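Local coordinates for Udp-n-acetylglucosamine pyrophosphorylase (PDB 4BQH), which probably catalyses the formation of UDP-N-acetyl-alpha-D-glucosamine and diphosphate from UTP and N-acetyl-alpha-D-glucosamine 1-phosphate, at residues A[141-146]-A[504-509]; A[364-369]-A[408-413]; A[466-471]-A[490-495]. All blocks are in the same frame, centred on the assembly; numbering follows the deposited sequence. Where two conformers were deposited one is given.

Contact 1. Residues A[141-146]-A[504-509]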
loop_
_atom_site.group_PDB
_atom_site.type_symbol
_atom_site.label_atom_id
_atom_site.label_comp_id
_atom_site.label_asym_id
_atom_site.label_seq_id
_atom_site.Cartn_x
_atom_site.Cartn_y
_atom_site.Cartn_z
ATOM N N LEU A 141 2.073 -21.932 -5.421
ATOM C CA LEU A 141 1.456 -22.065 -4.110
ATOM C C LEU A 141 0.361 -23.108 -4.175
ATOM O O LEU A 141 -0.436 -23.130 -5.113
ATOM C CB LEU A 141 0.893 -20.735 -3.610
ATOM C CG LEU A 141 1.922 -19.611 -3.420
ATOM C CD1 LEU A 141 1.195 -18.309 -3.123
ATOM C CD2 LEU A 141 2.902 -19.951 -2.291
ATOM N N GLN A 142 0.323 -23.961 -3.155
ATOM C CA GLN A 142 -0.746 -24.925 -3.011
ATOM C C GLN A 142 -2.083 -24.260 -2.690
ATOM O O GLN A 142 -3.133 -24.802 -3.012
ATOM C CB GLN A 142 -0.373 -25.964 -1.951
ATOM C CG GLN A 142 0.830 -26.825 -2.366
ATOM C CD GLN A 142 0.988 -28.060 -1.512
ATOM O OE1 GLN A 142 2.042 -28.285 -0.946
ATOM N NE2 GLN A 142 -0.067 -28.847 -1.390
ATOM N N GLN A 143 -2.049 -23.089 -2.043
ATOM C CA GLN A 143 -3.261 -22.313 -1.859
ATOM C C GLN A 143 -3.534 -21.778 -3.233
ATOM O O GLN A 143 -2.611 -21.393 -3.929
ATOM C CB GLN A 143 -3.022 -21.108 -0.931
ATOM C CG GLN A 143 -2.560 -21.482 0.451
ATOM C CD GLN A 143 -2.039 -20.287 1.213
ATOM O OE1 GLN A 143 -2.805 -19.589 1.869
ATOM N NE2 GLN A 143 -0.743 -20.041 1.122
ATOM N N ARG A 144 -4.773 -21.725 -3.655
ATOM C CA ARG A 144 -4.958 -21.148 -4.984
ATOM C C ARG A 144 -5.742 -19.884 -4.755
ATOM O O ARG A 144 -6.932 -19.809 -5.023
ATOM C CB ARG A 144 -5.611 -22.143 -5.964
ATOM C CG ARG A 144 -4.870 -23.473 -6.126
ATOM C CD ARG A 144 -3.420 -23.336 -6.591
ATOM N N LYS A 145 -5.065 -18.898 -4.171
ATOM C CA LYS A 145 -5.743 -17.712 -3.676
ATOM C C LYS A 145 -5.228 -16.488 -4.406
ATOM O O LYS A 145 -4.027 -16.382 -4.659
ATOM C CB LYS A 145 -5.479 -17.549 -2.179
ATOM C CG LYS A 145 -5.999 -18.713 -1.338
ATOM C CD LYS A 145 -5.617 -18.529 0.101
ATOM C CE LYS A 145 -6.077 -19.745 0.916
ATOM N NZ LYS A 145 -5.548 -19.611 2.301
ATOM N N SER A 146 -6.146 -15.591 -4.743
ATOM C CA SER A 146 -5.790 -14.272 -5.277
ATOM C C SER A 146 -5.026 -13.423 -4.248
ATOM O O SER A 146 -5.038 -13.694 -3.045
ATOM C CB SER A 146 -7.036 -13.515 -5.774
ATOM O OG SER A 146 -7.955 -13.171 -4.731
ATOM N N ILE A 504 2.260 -21.734 4.559
ATOM C CA ILE A 504 1.292 -21.654 5.676
ATOM C C ILE A 504 0.213 -20.636 5.336
ATOM O O ILE A 504 0.513 -19.467 5.051
ATOM C CB ILE A 504 1.995 -21.270 6.993
ATOM C CG1 ILE A 504 3.092 -22.293 7.339
ATOM C CG2 ILE A 504 0.976 -21.128 8.151
ATOM C CD1 ILE A 504 4.047 -21.868 8.431
ATOM N N SER A 505 -1.050 -21.072 5.397
ATOM C CA SER A 505 -2.201 -20.221 5.187
ATOM C C SER A 505 -2.207 -19.079 6.191
ATOM O O SER A 505 -1.872 -19.296 7.336
ATOM C CB SER A 505 -3.494 -21.025 5.386
ATOM O OG SER A 505 -4.601 -20.163 5.244
ATOM N N PRO A 506 -2.594 -17.865 5.750
ATOM C CA PRO A 506 -2.719 -16.786 6.750
ATOM C C PRO A 506 -3.798 -17.060 7.780
ATOM O O PRO A 506 -3.733 -16.507 8.871
ATOM C CB PRO A 506 -3.073 -15.543 5.921
ATOM C CG PRO A 506 -2.799 -15.888 4.507
ATOM C CD PRO A 506 -2.818 -17.395 4.372
ATOM N N LEU A 507 -4.783 -17.896 7.449
ATOM C CA LEU A 507 -5.812 -18.279 8.440
ATOM C C LEU A 507 -5.235 -19.134 9.568
ATOM O O LEU A 507 -5.810 -19.210 10.675
ATOM C CB LEU A 507 -7.004 -18.967 7.745
ATOM C CG LEU A 507 -7.804 -18.067 6.799
ATOM C CD1 LEU A 507 -8.942 -18.815 6.117
ATOM C CD2 LEU A 507 -8.330 -16.798 7.470
ATOM N N VAL A 508 -4.076 -19.736 9.322
ATOM C CA VAL A 508 -3.318 -20.409 10.383
ATOM C C VAL A 508 -2.371 -19.482 11.141
ATOM O O VAL A 508 -2.381 -19.454 12.379
ATOM C CB VAL A 508 -2.535 -21.633 9.847
ATOM C CG1 VAL A 508 -1.731 -22.290 10.951
ATOM C CG2 VAL A 508 -3.525 -22.629 9.260
ATOM N N SER A 509 -1.553 -18.733 10.404
ATOM C CA SER A 509 -0.490 -17.943 11.025
ATOM C C SER A 509 -0.197 -16.717 10.201
ATOM O O SER A 509 -0.068 -16.815 8.981
ATOM C CB SER A 509 0.792 -18.763 11.088
ATOM O OG SER A 509 1.712 -18.214 11.987
HETATM O O HOH W 1 0.462 -17.777 2.700
#

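Contact 2. Residues A[364-369]-A[408-413]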
loop_
_atom_site.group_PDB
_atom_site.type_symbol
_atom_site.label_atom_id
_atom_site.label_comp_id
_atom_site.label_asym_id
_atom_site.label_seq_id
_atom_site.Cartn_x
_atom_site.Cartn_y
_atom_site.Cartn_z
ATOM N N LEU A 364 -5.431 9.463 11.259
ATOM C CA LEU A 364 -6.534 10.040 10.505
ATOM C C LEU A 364 -6.418 11.568 10.455
ATOM O O LEU A 364 -6.736 12.180 9.439
ATOM C CB LEU A 364 -7.893 9.600 11.077
ATOM C CG LEU A 364 -9.022 9.768 10.043
ATOM C CD1 LEU A 364 -8.910 8.766 8.899
ATOM C CD2 LEU A 364 -10.386 9.609 10.701
ATOM N N HIS A 365 -5.921 12.178 11.525
ATOM C CA HIS A 365 -5.618 13.613 11.509
ATOM C C HIS A 365 -4.663 13.964 10.393
ATOM O O HIS A 365 -4.903 14.944 9.662
ATOM C CB HIS A 365 -5.013 14.075 12.838
ATOM C CG HIS A 365 -4.924 15.588 12.980
ATOM N ND1 HIS A 365 -4.460 16.182 14.093
ATOM C CD2 HIS A 365 -5.307 16.619 12.122
ATOM C CE1 HIS A 365 -4.499 17.525 13.942
ATOM N NE2 HIS A 365 -5.004 17.792 12.740
ATOM N N PHE A 366 -3.577 13.187 10.247
ATOM C CA PHE A 366 -2.657 13.444 9.123
ATOM C C PHE A 366 -3.357 13.292 7.773
ATOM O O PHE A 366 -3.141 14.112 6.874
ATOM C CB PHE A 366 -1.387 12.566 9.164
ATOM C CG PHE A 366 -0.478 12.801 7.986
ATOM C CD1 PHE A 366 0.323 13.932 7.938
ATOM C CD2 PHE A 366 -0.491 11.945 6.881
ATOM C CE1 PHE A 366 1.117 14.187 6.819
ATOM C CE2 PHE A 366 0.340 12.192 5.784
ATOM C CZ PHE A 366 1.145 13.309 5.765
ATOM N N MET A 367 -4.154 12.232 7.610
ATOM C CA MET A 367 -4.835 12.052 6.320
ATOM C C MET A 367 -5.687 13.276 5.981
ATOM O O MET A 367 -5.736 13.716 4.826
ATOM C CB MET A 367 -5.665 10.775 6.313
ATOM C CG MET A 367 -4.835 9.506 6.531
ATOM S SD MET A 367 -3.461 9.275 5.394
ATOM C CE MET A 367 -4.347 8.930 3.862
ATOM N N SER A 368 -6.388 13.793 6.987
ATOM C CA SER A 368 -7.200 15.007 6.842
ATOM C C SER A 368 -6.375 16.244 6.496
ATOM O O SER A 368 -6.704 16.998 5.582
ATOM C CB SER A 368 -7.960 15.275 8.147
ATOM O OG SER A 368 -8.854 14.215 8.429
ATOM N N LEU A 369 -5.313 16.479 7.248
ATOM C CA LEU A 369 -4.555 17.709 7.081
ATOM C C LEU A 369 -3.810 17.659 5.755
ATOM O O LEU A 369 -3.692 18.682 5.077
ATOM C CB LEU A 369 -3.548 17.883 8.239
ATOM C CG LEU A 369 -2.710 19.180 8.249
ATOM C CD1 LEU A 369 -2.425 19.608 9.684
ATOM C CD2 LEU A 369 -1.369 18.966 7.577
ATOM N N ARG A 408 6.258 16.304 4.587
ATOM C CA ARG A 408 6.773 17.605 5.051
ATOM C C ARG A 408 5.772 18.357 5.949
ATOM O O ARG A 408 6.171 19.255 6.690
ATOM C CB ARG A 408 7.130 18.471 3.842
ATOM C CG ARG A 408 5.933 18.866 3.017
ATOM C CD ARG A 408 6.242 20.114 2.216
ATOM N NE ARG A 408 6.613 19.792 0.859
ATOM C CZ ARG A 408 6.922 20.713 -0.056
ATOM N NH1 ARG A 408 6.893 22.012 0.250
ATOM N NH2 ARG A 408 7.260 20.334 -1.271
ATOM N N PHE A 409 4.488 17.983 5.876
ATOM C CA PHE A 409 3.435 18.635 6.661
ATOM C C PHE A 409 3.140 17.968 7.993
ATOM O O PHE A 409 2.282 18.459 8.749
ATOM C CB PHE A 409 2.137 18.742 5.841
ATOM C CG PHE A 409 2.315 19.496 4.562
ATOM C CD1 PHE A 409 2.584 20.868 4.582
ATOM C CD2 PHE A 409 2.228 18.841 3.341
ATOM C CE1 PHE A 409 2.761 21.571 3.391
ATOM C CE2 PHE A 409 2.422 19.518 2.140
ATOM C CZ PHE A 409 2.673 20.903 2.169
ATOM N N VAL A 410 3.841 16.872 8.292
ATOM C CA VAL A 410 3.449 16.002 9.414
ATOM C C VAL A 410 3.361 16.715 10.765
ATOM O O VAL A 410 2.448 16.448 11.542
ATOM C CB VAL A 410 4.370 14.776 9.522
ATOM C CG1 VAL A 410 5.806 15.200 9.878
ATOM C CG2 VAL A 410 3.802 13.753 10.508
ATOM N N ASP A 411 4.275 17.636 11.044
ATOM C CA ASP A 411 4.249 18.226 12.385
ATOM C C ASP A 411 3.202 19.314 12.558
ATOM O O ASP A 411 2.943 19.768 13.684
ATOM C CB ASP A 411 5.651 18.689 12.786
ATOM C CG ASP A 411 6.575 17.504 13.033
ATOM O OD1 ASP A 411 6.151 16.557 13.723
ATOM O OD2 ASP A 411 7.712 17.511 12.541
ATOM N N GLU A 412 2.581 19.719 11.454
ATOM C CA GLU A 412 1.469 20.677 11.522
ATOM C C GLU A 412 0.233 20.079 12.192
ATOM O O GLU A 412 -0.703 20.801 12.531
ATOM C CB GLU A 412 1.138 21.188 10.122
ATOM C CG GLU A 412 2.328 21.913 9.521
ATOM C CD GLU A 412 2.050 22.466 8.156
ATOM O OE1 GLU A 412 0.894 22.408 7.713
ATOM O OE2 GLU A 412 2.999 22.970 7.525
ATOM N N CYS A 413 0.250 18.761 12.415
ATOM C CA CYS A 413 -0.852 18.088 13.082
ATOM C C CYS A 413 -0.867 18.330 14.591
ATOM O O CYS A 413 -1.872 18.055 15.241
ATOM C CB CYS A 413 -0.778 16.570 12.843
ATOM S SG CYS A 413 -0.986 16.103 11.105
#

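Contact 3. Residues A[466-471]-A[490-495]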
loop_
_atom_site.group_PDB
_atom_site.type_symbol
_atom_site.label_atom_id
_atom_site.label_comp_id
_atom_site.label_asym_id
_atom_site.label_seq_id
_atom_site.Cartn_x
_atom_site.Cartn_y
_atom_site.Cartn_z
ATOM N N ALA A 466 8.937 -23.286 15.432
ATOM C CA ALA A 466 7.899 -23.997 16.182
ATOM C C ALA A 466 8.371 -25.406 16.576
ATOM O O ALA A 466 8.130 -25.860 17.700
ATOM C CB ALA A 466 6.610 -24.068 15.389
ATOM N N LEU A 467 9.064 -26.076 15.652
ATOM C CA LEU A 467 9.590 -27.416 15.916
ATOM C C LEU A 467 10.652 -27.417 17.010
ATOM O O LEU A 467 10.667 -28.310 17.874
ATOM C CB LEU A 467 10.140 -28.036 14.627
ATOM C CG LEU A 467 9.069 -28.615 13.696
ATOM C CD1 LEU A 467 9.626 -28.960 12.314
ATOM C CD2 LEU A 467 8.413 -29.828 14.350
ATOM N N GLU A 468 11.523 -26.412 16.988
ATOM C CA GLU A 468 12.588 -26.285 17.978
ATOM C C GLU A 468 12.060 -25.958 19.376
ATOM O O GLU A 468 12.633 -26.412 20.373
ATOM C CB GLU A 468 13.632 -25.255 17.552
ATOM C CG GLU A 468 14.613 -25.773 16.512
ATOM C CD GLU A 468 15.508 -24.688 15.949
ATOM O OE1 GLU A 468 15.085 -23.506 15.926
ATOM O OE2 GLU A 468 16.634 -25.014 15.519
ATOM N N THR A 469 10.978 -25.184 19.447
ATOM C CA THR A 469 10.336 -24.912 20.731
ATOM C C THR A 469 9.767 -26.197 21.328
ATOM O O THR A 469 9.949 -26.458 22.523
ATOM C CB THR A 469 9.249 -23.826 20.633
ATOM O OG1 THR A 469 9.835 -22.636 20.103
ATOM C CG2 THR A 469 8.680 -23.509 22.026
ATOM N N ALA A 470 9.094 -26.991 20.490
ATOM C CA ALA A 470 8.561 -28.288 20.907
ATOM C C ALA A 470 9.670 -29.254 21.329
ATOM O O ALA A 470 9.490 -30.029 22.279
ATOM C CB ALA A 470 7.694 -28.887 19.816
ATOM N N ALA A 471 10.816 -29.183 20.647
ATOM C CA ALA A 471 12.008 -29.960 21.020
ATOM C C ALA A 471 12.453 -29.656 22.455
ATOM O O ALA A 471 13.018 -30.516 23.133
ATOM C CB ALA A 471 13.146 -29.705 20.045
ATOM N N GLU A 490 14.198 -34.904 15.526
ATOM C CA GLU A 490 14.386 -35.626 14.259
ATOM C C GLU A 490 13.721 -34.913 13.078
ATOM O O GLU A 490 14.300 -34.832 11.986
ATOM C CB GLU A 490 13.858 -37.055 14.362
ATOM C CG GLU A 490 14.817 -38.016 15.045
ATOM C CD GLU A 490 14.113 -39.221 15.656
ATOM O OE1 GLU A 490 12.954 -39.512 15.282
ATOM O OE2 GLU A 490 14.724 -39.874 16.529
ATOM N N ALA A 491 12.502 -34.421 13.295
ATOM C CA ALA A 491 11.765 -33.702 12.257
ATOM C C ALA A 491 12.514 -32.448 11.772
ATOM O O ALA A 491 12.533 -32.167 10.568
ATOM C CB ALA A 491 10.358 -33.357 12.727
ATOM N N VAL A 492 13.146 -31.722 12.697
ATOM C CA VAL A 492 13.920 -30.534 12.348
ATOM C C VAL A 492 15.122 -30.951 11.515
ATOM O O VAL A 492 15.477 -30.275 10.543
ATOM C CB VAL A 492 14.412 -29.745 13.586
ATOM C CG1 VAL A 492 15.282 -28.562 13.167
ATOM C CG2 VAL A 492 13.240 -29.254 14.408
ATOM N N ALA A 493 15.755 -32.061 11.905
ATOM C CA ALA A 493 16.915 -32.551 11.168
ATOM C C ALA A 493 16.541 -32.906 9.737
ATOM O O ALA A 493 17.321 -32.637 8.811
ATOM C CB ALA A 493 17.571 -33.734 11.884
ATOM N N VAL A 494 15.356 -33.494 9.552
ATOM C CA VAL A 494 14.819 -33.764 8.212
ATOM C C VAL A 494 14.585 -32.461 7.426
ATOM O O VAL A 494 14.949 -32.396 6.250
ATOM C CB VAL A 494 13.545 -34.640 8.246
ATOM C CG1 VAL A 494 12.929 -34.806 6.861
ATOM C CG2 VAL A 494 13.885 -36.013 8.814
ATOM N N MET A 495 14.014 -31.437 8.080
ATOM C CA MET A 495 13.748 -30.139 7.420
ATOM C C MET A 495 15.040 -29.597 6.847
ATOM O O MET A 495 15.098 -29.184 5.690
ATOM C CB MET A 495 13.226 -29.083 8.406
ATOM C CG MET A 495 11.810 -29.232 8.925
ATOM S SD MET A 495 10.500 -28.669 7.830
ATOM C CE MET A 495 10.707 -26.887 7.765
#

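Contact 1. Residues A[141-146]-A[504-509]
Q143 and K145 share a first torsion (chi1 near -60° in both) that sets CG opposite the carbonyl carbon, and from there both chains run out extended toward S505 and P506. Two residues apart, the side chains leave the backbone toward the same segment and meet at their ends: NZ of K145 donates to OE1 of Q143 over 2.8 Å. The bond lies in the amide plane and uses a lone pair, with a C=O...N angle of 134°. The same OE1 comes within 3.3 Å of CD of P506 and presses against the S505 backbone, so the amide meets the 504-509 loop chiefly through carbon neighbours. At its other branch, NE2 of Q143 donates to a water 3.0 Å away. The water in turn donates a hydrogen bond to O of I504 at 2.9 Å, and E503 takes a further bond from NE2, so both ends of the amide are fixed. The 504-509 loop presents an ST turn, in which N of L507 donates to OG of S505 at 3.2 Å with an N-H...O angle of 145°; O of S505 accepts from the nitrogens of both V508 and S509. The turn follows strand 501-504, whereas 141-146 leads into helix 147-166, with S146 as its N-cap. Charge gathers where they meet: NZ of K145 forms salt bridges with E153 of that helix and with E541, whose carboxylate also bonds OG of S505. NZ of K145 and OG of S505 are 3.1 Å apart. F535 of strand 533-536 also packs on Q143.

Contact 2. Residues A[364-369]-A[408-413]
N of L369 donates to O of H365 over 2.9 Å, a helical bond that places these two residues one turn apart, on the face of 364-369 turned to 408-413. Between them the helix receives C413, the last residue of the 3-10 segment 410-413. Its CB and SG both lie over one face of the H365 imidazole: SG is 4.4 Å from the ring centroid and only 9° off the normal, a sulfur-aromatic contact, and CB adds a CH-pi contact offset toward the rim. CE1 of H365 also approaches O of C413 to 3.0 Å. The same sulfur meets F366 differently. It sits near the plane of the phenyl ring, 82° off its normal, at the edge, and rests 3.7 Å from CA of F366. With CG anti to the backbone N (chi1 178°), the F366 ring is carried past the sulfur, and CE1 comes within 3.9 Å of CA of V410. The two methyls of L369 part: CD1 lies 3.5 Å from O of E412, and CD2 packs at 3.9 Å on CB of F409. Beside L369, OE1 of E412 forms a salt bridge to R373, further along the same helix as L369. The side chain of F409 is about 10 Å from the bound inhibitor, too far to touch it. The contact thus packs a 3-10 turn on the helix that follows strand 359-363 of the central mixed sheet, consistent with a GT-A-type nucleotidyltransferase fold. V304 of strand 304-309 touches both F366 and V410, and M367 turns from the contact to helix 241-246.

Contact 3. Residues A[466-471]-A[490-495]
L467 is the centre of this contact, a helical hairpin in which helix 448-471 packs against helix 485-497. The short segments run nearly antiparallel, with 153° between their directions and an axis separation of 9.6 Å, usual for packed helices. Three residues of the second helix meet L467, each touching a different atom. CB of L467 faces CG2 of V492 at 3.3 Å, tighter than a usual carbon-carbon contact, and the two side chains pass alongside, pointing opposite ways. L467 and M495 meet at a slant, CD1 of L467 lying 4.0 Å from CG of M495, and CD2 of L467 reaches CB of A491 at 4.3 Å. Since A491 and M495 are one helical turn apart, the two methyls of the leucine spread along the helix face. In V492, chi1 of 177° turns CG1 opposite the backbone N and leaves CG2 to point into the first helix, where it also lies 4.3 Å from CG of E468. That glutamate closes the side of the contact: its OE2 forms a salt bridge with R496, again joining the two helices, now by charge. Further out, helix 519-528 supplies a third wall, with I523 on L467 and L526 on A491. M495 is bent at its second and third torsions and packs back on T460, L463 and I464, an earlier stretch of helix 448-471. The packing is apolar apart from its edge, and A491 and M495 are tied one turn apart by the helical bond from N of M495 to O of A491 at 3.0 Å.

Overall arrangement
From the N terminus, residues 141-146 come first, in the loop ahead of helix 147-166; their partner in this contact comes much later, at 504-509, so contact 1 closes a loop of more than 350 residues that contains both others. Contact 2 closes next, joining helix 364-374 to the 3-10 segment that precedes strand 423-427. Contact 3 then pairs helix 448-471 with helix 485-497; contacts 2 and 3 are in series and do not cross. Contacts 1 and 3 lie on the same side of the chain centre, their nearest atoms about 8 Å apart, whereas contact 2 lies opposite contact 1, with centres 36 Å apart, beside the mixed sheet.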